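Local coordinates for protein putative deoxyribonuclease yjjV (Escherichia coli, PDB 1ZZM) that is of unknown function but probably hydrolyses ester bonds using bound divalent metal cations, as a member of the TatD-type family of metal-dependent hydrolases, at residues 10-15 against 50-55; 44-49 against 79-84. All coordinates share one frame; numbering follows the deposited sequence.

Contact 1 of 2, residues 10-15 against 50-55; sequences CHFDFP and LALAEN. With ZN (zinc ion), chain B.
One methyl group, CD1 of L52, receives every closest approach of this contact, although the backbones stay well apart (D13 and L52 CA atoms 7.6 Å) and only 112 Å² is buried. L52 CD1 lies 3.8 Å from D13 CB. The distance from L52 CD1 to F12 C, the carbonyl carbon, is 3.9 Å. The methyl also meets the F12 ring near its plane, at the edge, with L52 CD1 4.1 Å from F12 CD2. L52 reaches this far because its chain is extended: CD1 is anti to CA (chi2 179°). On the facing loop, a type I turn from H11 to F14, closed by F14 N to H11 O at 3.2 Å, places F12 and D13 at its two central positions. The D13 carboxylate is engaged elsewhere, with OD2 in a salt bridge to R48 NE. H11, which opens the turn, binds zinc through NE2 at 2.0 Å; H9, E97 and a water are fellow ligands, and D207 belongs to the same site. H9 and H11 fit the HxH metal motif that follows the first barrel strand in this superfamily. The F12 ring lies nearly parallel to that of F17 and packs against V38 of strand 33-39, while L59 of strand 59-63 touches both F12 and L52. The loop after strand 5-7 thus packs on helix 46-55, with helix 21-30 bordering F12 and touching L52 through E21.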
loop_
_atom_site.group_PDB
_atom_site.type_symbol
_atom_site.label_atom_id
_atom_site.label_comp_id
_atom_site.label_asym_id
_atom_site.label_seq_id
_atom_site.Cartn_x
_atom_site.Cartn_y
_atom_site.Cartn_z
ATOM N N CYS A 10 2.185 -5.632 -0.407
ATOM C CA CYS A 10 3.177 -6.541 -0.952
ATOM C C CYS A 10 2.649 -7.113 -2.256
ATOM O O CYS A 10 1.547 -7.675 -2.296
ATOM C CB CYS A 10 3.467 -7.679 0.045
ATOM S SG CYS A 10 4.655 -8.921 -0.626
ATOM N N HIS A 11 3.430 -6.975 -3.334
ATOM C CA HIS A 11 3.024 -7.482 -4.643
ATOM C C HIS A 11 3.390 -8.961 -4.678
ATOM O O HIS A 11 4.283 -9.403 -5.409
ATOM C CB HIS A 11 3.748 -6.693 -5.734
ATOM C CG HIS A 11 3.278 -5.272 -5.831
ATOM N ND1 HIS A 11 2.094 -4.932 -6.439
ATOM C CD2 HIS A 11 3.766 -4.129 -5.293
ATOM C CE1 HIS A 11 1.858 -3.645 -6.269
ATOM N NE2 HIS A 11 2.856 -3.135 -5.570
ATOM N N PHE A 12 2.663 -9.713 -3.875
ATOM C CA PHE A 12 2.905 -11.142 -3.693
ATOM C C PHE A 12 2.594 -12.048 -4.883
ATOM O O PHE A 12 2.872 -13.249 -4.823
ATOM C CB PHE A 12 2.094 -11.591 -2.490
ATOM C CG PHE A 12 2.627 -12.822 -1.809
ATOM C CD1 PHE A 12 3.760 -12.752 -1.020
ATOM C CD2 PHE A 12 1.960 -14.046 -1.935
ATOM C CE1 PHE A 12 4.245 -13.889 -0.351
ATOM C CE2 PHE A 12 2.430 -15.198 -1.273
ATOM C CZ PHE A 12 3.569 -15.121 -0.486
ATOM N N ASP A 13 2.012 -11.496 -5.948
ATOM C CA ASP A 13 1.697 -12.280 -7.140
ATOM C C ASP A 13 2.832 -12.199 -8.166
ATOM O O ASP A 13 2.753 -12.792 -9.241
ATOM C CB ASP A 13 0.377 -11.816 -7.785
ATOM C CG ASP A 13 0.352 -10.326 -8.091
ATOM O OD1 ASP A 13 0.795 -9.518 -7.251
ATOM O OD2 ASP A 13 -0.146 -9.982 -9.179
ATOM N N PHE A 14 3.868 -11.445 -7.837
ATOM C CA PHE A 14 5.037 -11.333 -8.715
ATOM C C PHE A 14 6.207 -12.154 -8.164
ATOM O O PHE A 14 6.189 -12.593 -7.008
ATOM C CB PHE A 14 5.518 -9.885 -8.784
ATOM C CG PHE A 14 4.673 -8.988 -9.643
ATOM C CD1 PHE A 14 3.445 -8.491 -9.180
ATOM C CD2 PHE A 14 5.097 -8.645 -10.927
ATOM C CE1 PHE A 14 2.644 -7.659 -10.005
ATOM C CE2 PHE A 14 4.315 -7.822 -11.747
ATOM C CZ PHE A 14 3.084 -7.327 -11.293
ATOM N N PRO A 15 7.276 -12.321 -8.975
ATOM C CA PRO A 15 8.474 -13.066 -8.555
ATOM C C PRO A 15 9.135 -12.228 -7.454
ATOM O O PRO A 15 9.102 -10.997 -7.508
ATOM C CB PRO A 15 9.358 -13.073 -9.823
ATOM C CG PRO A 15 8.381 -12.870 -10.964
ATOM C CD PRO A 15 7.389 -11.866 -10.377
ATOM N N LEU A 50 -6.997 -12.319 -6.842
ATOM C CA LEU A 50 -8.193 -12.816 -6.160
ATOM C C LEU A 50 -7.951 -14.256 -5.716
ATOM O O LEU A 50 -8.366 -14.641 -4.625
ATOM C CB LEU A 50 -9.425 -12.767 -7.072
ATOM C CG LEU A 50 -10.036 -11.378 -7.362
ATOM C CD1 LEU A 50 -11.402 -11.564 -8.014
ATOM C CD2 LEU A 50 -10.236 -10.587 -6.074
ATOM N N ALA A 51 -7.292 -15.055 -6.557
ATOM C CA ALA A 51 -7.020 -16.457 -6.193
ATOM C C ALA A 51 -6.127 -16.513 -4.958
ATOM O O ALA A 51 -6.349 -17.345 -4.091
ATOM C CB ALA A 51 -6.349 -17.210 -7.347
ATOM N N LEU A 52 -5.126 -15.640 -4.875
ATOM C CA LEU A 52 -4.255 -15.619 -3.703
ATOM C C LEU A 52 -5.089 -15.359 -2.456
ATOM O O LEU A 52 -4.950 -16.065 -1.447
ATOM C CB LEU A 52 -3.190 -14.503 -3.816
ATOM C CG LEU A 52 -1.982 -14.750 -4.725
ATOM C CD1 LEU A 52 -1.037 -13.509 -4.724
ATOM C CD2 LEU A 52 -1.264 -15.998 -4.168
ATOM N N ALA A 53 -5.962 -14.346 -2.513
ATOM C CA ALA A 53 -6.763 -14.012 -1.334
ATOM C C ALA A 53 -7.758 -15.107 -0.980
ATOM O O ALA A 53 -8.032 -15.348 0.190
ATOM C CB ALA A 53 -7.519 -12.673 -1.554
ATOM N N GLU A 54 -8.302 -15.783 -1.985
ATOM C CA GLU A 54 -9.270 -16.815 -1.677
ATOM C C GLU A 54 -8.609 -18.109 -1.190
ATOM O O GLU A 54 -9.192 -18.834 -0.386
ATOM C CB GLU A 54 -10.132 -17.073 -2.920
ATOM C CG GLU A 54 -11.468 -17.751 -2.622
ATOM C CD GLU A 54 -12.352 -17.843 -3.855
ATOM O OE1 GLU A 54 -11.937 -17.327 -4.920
ATOM O OE2 GLU A 54 -13.462 -18.423 -3.764
ATOM N N ASN A 55 -7.393 -18.397 -1.657
ATOM C CA ASN A 55 -6.709 -19.642 -1.281
ATOM C C ASN A 55 -5.776 -19.630 -0.061
ATOM O O ASN A 55 -5.460 -20.688 0.491
ATOM C CB ASN A 55 -5.922 -20.186 -2.480
ATOM C CG ASN A 55 -6.832 -20.681 -3.592
ATOM O OD1 ASN A 55 -7.884 -21.259 -3.332
ATOM N ND2 ASN A 55 -6.427 -20.468 -4.823
HETATM ZN ZN ZN B . 2.917 -1.226 -4.969
HETATM O O HOH W 1 3.942 0.086 -6.120
#

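Contact 2 of 2, residues 44-49 against 79-84; sequences ENFARV and EQLQQA
F46 and L81 meet through two different first torsions: F46 CB points toward the facing helix and chi1 (-69°) sets the ring beside the backbone N, whereas L81 CG stands opposite its backbone N (chi1 174°). A chi2 of -6° then turns the F46 ring. Its corner CE2 lies 3.6 Å from L81 CA and 3.8 Å from L81 CB, and F46 CZ is 4.0 Å from L81 CD1. The two side chains cross at about a right angle. L81 N sits in the ring plane at the edge, 3.7 Å from F46 CE2, and the ring therefore abuts the helix backbone as well as the leucine; Q80 C also lies at the ring's edge, near its plane. Helices 46-55 and 75-87 are successive outer helices of the TIM-barrel-type fold, following the parallel neighbours 33-39 and 59-63, and L63 on the latter strand is touched by F46, L81 and A84 alike. Cutting F46 back to an alanine would probably open a gap between the helices and leave L81 CB and CD1 without the ring that packs on them. L81 also touches Q119 and L122 of helix 109-125, linking this pair of helices to the next one along the chain.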
loop_
_atom_site.group_PDB
_atom_site.type_symbol
_atom_site.label_atom_id
_atom_site.label_comp_id
_atom_site.label_asym_id
_atom_site.label_seq_id
_atom_site.Cartn_x
_atom_site.Cartn_y
_atom_site.Cartn_z
ATOM N N GLU A 44 -5.393 -7.690 -16.072
ATOM C CA GLU A 44 -4.942 -9.023 -16.415
ATOM C C GLU A 44 -4.476 -9.809 -15.182
ATOM O O GLU A 44 -4.462 -11.038 -15.216
ATOM C CB GLU A 44 -3.827 -8.943 -17.454
ATOM C CG GLU A 44 -3.116 -10.245 -17.669
ATOM C CD GLU A 44 -2.111 -10.165 -18.801
ATOM O OE1 GLU A 44 -1.219 -9.287 -18.745
ATOM O OE2 GLU A 44 -2.221 -10.981 -19.740
ATOM N N ASN A 45 -4.112 -9.111 -14.100
ATOM C CA ASN A 45 -3.688 -9.779 -12.863
ATOM C C ASN A 45 -4.816 -9.904 -11.816
ATOM O O ASN A 45 -4.569 -10.435 -10.726
ATOM C CB ASN A 45 -2.511 -9.034 -12.212
ATOM C CG ASN A 45 -1.293 -9.024 -13.084
ATOM O OD1 ASN A 45 -1.208 -9.827 -13.998
ATOM N ND2 ASN A 45 -0.331 -8.124 -12.813
ATOM N N PHE A 46 -6.031 -9.436 -12.114
ATOM C CA PHE A 46 -7.115 -9.553 -11.108
ATOM C C PHE A 46 -7.388 -10.996 -10.657
ATOM O O PHE A 46 -7.542 -11.278 -9.463
ATOM C CB PHE A 46 -8.438 -8.946 -11.612
ATOM C CG PHE A 46 -8.412 -7.444 -11.751
ATOM C CD1 PHE A 46 -7.308 -6.697 -11.312
ATOM C CD2 PHE A 46 -9.500 -6.772 -12.303
ATOM C CE1 PHE A 46 -7.298 -5.306 -11.425
ATOM C CE2 PHE A 46 -9.499 -5.368 -12.421
ATOM C CZ PHE A 46 -8.390 -4.640 -11.978
ATOM N N ALA A 47 -7.445 -11.914 -11.611
ATOM C CA ALA A 47 -7.704 -13.300 -11.280
ATOM C C ALA A 47 -6.673 -13.896 -10.341
ATOM O O ALA A 47 -7.037 -14.538 -9.380
ATOM C CB ALA A 47 -7.784 -14.150 -12.561
ATOM N N ARG A 48 -5.388 -13.704 -10.624
ATOM C CA ARG A 48 -4.367 -14.276 -9.766
ATOM C C ARG A 48 -4.301 -13.642 -8.353
ATOM O O ARG A 48 -3.944 -14.313 -7.377
ATOM C CB ARG A 48 -3.019 -14.206 -10.475
ATOM C CG ARG A 48 -2.351 -12.839 -10.533
ATOM C CD ARG A 48 -1.094 -12.949 -11.438
ATOM N NE ARG A 48 -0.225 -11.780 -11.305
ATOM C CZ ARG A 48 0.903 -11.616 -11.983
ATOM N NH1 ARG A 48 1.301 -12.539 -12.858
ATOM N NH2 ARG A 48 1.671 -10.566 -11.742
ATOM N N VAL A 49 -4.644 -12.356 -8.246
ATOM C CA VAL A 49 -4.637 -11.693 -6.955
ATOM C C VAL A 49 -5.858 -12.190 -6.168
ATOM O O VAL A 49 -5.753 -12.493 -4.978
ATOM C CB VAL A 49 -4.650 -10.142 -7.127
ATOM C CG1 VAL A 49 -4.902 -9.396 -5.758
ATOM C CG2 VAL A 49 -3.300 -9.722 -7.678
ATOM N N GLU A 79 -14.057 -1.597 -16.797
ATOM C CA GLU A 79 -15.312 -2.314 -16.658
ATOM C C GLU A 79 -15.033 -3.594 -15.853
ATOM O O GLU A 79 -15.852 -4.017 -15.023
ATOM C CB GLU A 79 -15.882 -2.672 -18.030
ATOM C CG GLU A 79 -17.196 -3.402 -17.915
ATOM C CD GLU A 79 -17.767 -3.803 -19.257
ATOM O OE1 GLU A 79 -18.016 -2.940 -20.129
ATOM O OE2 GLU A 79 -17.964 -4.991 -19.415
ATOM N N GLN A 80 -13.886 -4.222 -16.091
ATOM C CA GLN A 80 -13.561 -5.451 -15.345
ATOM C C GLN A 80 -13.420 -5.176 -13.844
ATOM O O GLN A 80 -13.824 -5.983 -13.001
ATOM C CB GLN A 80 -12.257 -6.059 -15.836
ATOM C CG GLN A 80 -12.319 -6.670 -17.189
ATOM C CD GLN A 80 -10.930 -7.146 -17.599
ATOM O OE1 GLN A 80 -10.383 -8.134 -17.046
ATOM N NE2 GLN A 80 -10.334 -6.430 -18.523
ATOM N N LEU A 81 -12.815 -4.041 -13.527
ATOM C CA LEU A 81 -12.650 -3.639 -12.123
ATOM C C LEU A 81 -14.044 -3.452 -11.477
ATOM O O LEU A 81 -14.321 -3.994 -10.383
ATOM C CB LEU A 81 -11.846 -2.341 -12.076
ATOM C CG LEU A 81 -11.735 -1.730 -10.677
ATOM C CD1 LEU A 81 -11.080 -2.771 -9.712
ATOM C CD2 LEU A 81 -10.870 -0.433 -10.747
ATOM N N GLN A 82 -14.921 -2.703 -12.150
ATOM C CA GLN A 82 -16.254 -2.488 -11.608
ATOM C C GLN A 82 -17.020 -3.803 -11.428
ATOM O O GLN A 82 -17.593 -4.050 -10.372
ATOM C CB GLN A 82 -17.046 -1.489 -12.474
ATOM C CG GLN A 82 -18.459 -1.193 -11.949
ATOM C CD GLN A 82 -19.490 -2.182 -12.485
ATOM O OE1 GLN A 82 -19.510 -2.473 -13.679
ATOM N NE2 GLN A 82 -20.355 -2.697 -11.600
ATOM N N GLN A 83 -17.021 -4.665 -12.446
ATOM C CA GLN A 83 -17.726 -5.939 -12.300
ATOM C C GLN A 83 -17.131 -6.794 -11.193
ATOM O O GLN A 83 -17.870 -7.492 -10.478
ATOM C CB GLN A 83 -17.667 -6.740 -13.602
ATOM C CG GLN A 83 -18.444 -6.122 -14.695
ATOM C CD GLN A 83 -18.302 -6.948 -15.966
ATOM O OE1 GLN A 83 -17.415 -7.805 -16.077
ATOM N NE2 GLN A 83 -19.154 -6.692 -16.920
ATOM N N ALA A 84 -15.804 -6.772 -11.053
ATOM C CA ALA A 84 -15.186 -7.565 -9.998
ATOM C C ALA A 84 -15.632 -7.037 -8.649
ATOM O O ALA A 84 -16.033 -7.809 -7.768
ATOM C CB ALA A 84 -13.660 -7.519 -10.104
#

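Overall arrangement
From the N terminus, the segments come in the order 10-15, 44-49, 50-55, 79-84, so the two contacts cross rather than nest: contact 1 closes a loop of 34 intervening residues, and contact 2 opens inside it and closes 29 residues on, beyond strand 59-63. Helix 46-55 belongs to both, offering its early part to helix 75-87 and its later part to the metal-binding loop after strand 5-7. The contacts, with centres 13 Å apart, also touch directly: the salt bridge of D13 is one joint, and F14 makes a cation-pi interaction with the same arginine, R48. Together they tie the first loop of the barrel to two consecutive outer helices.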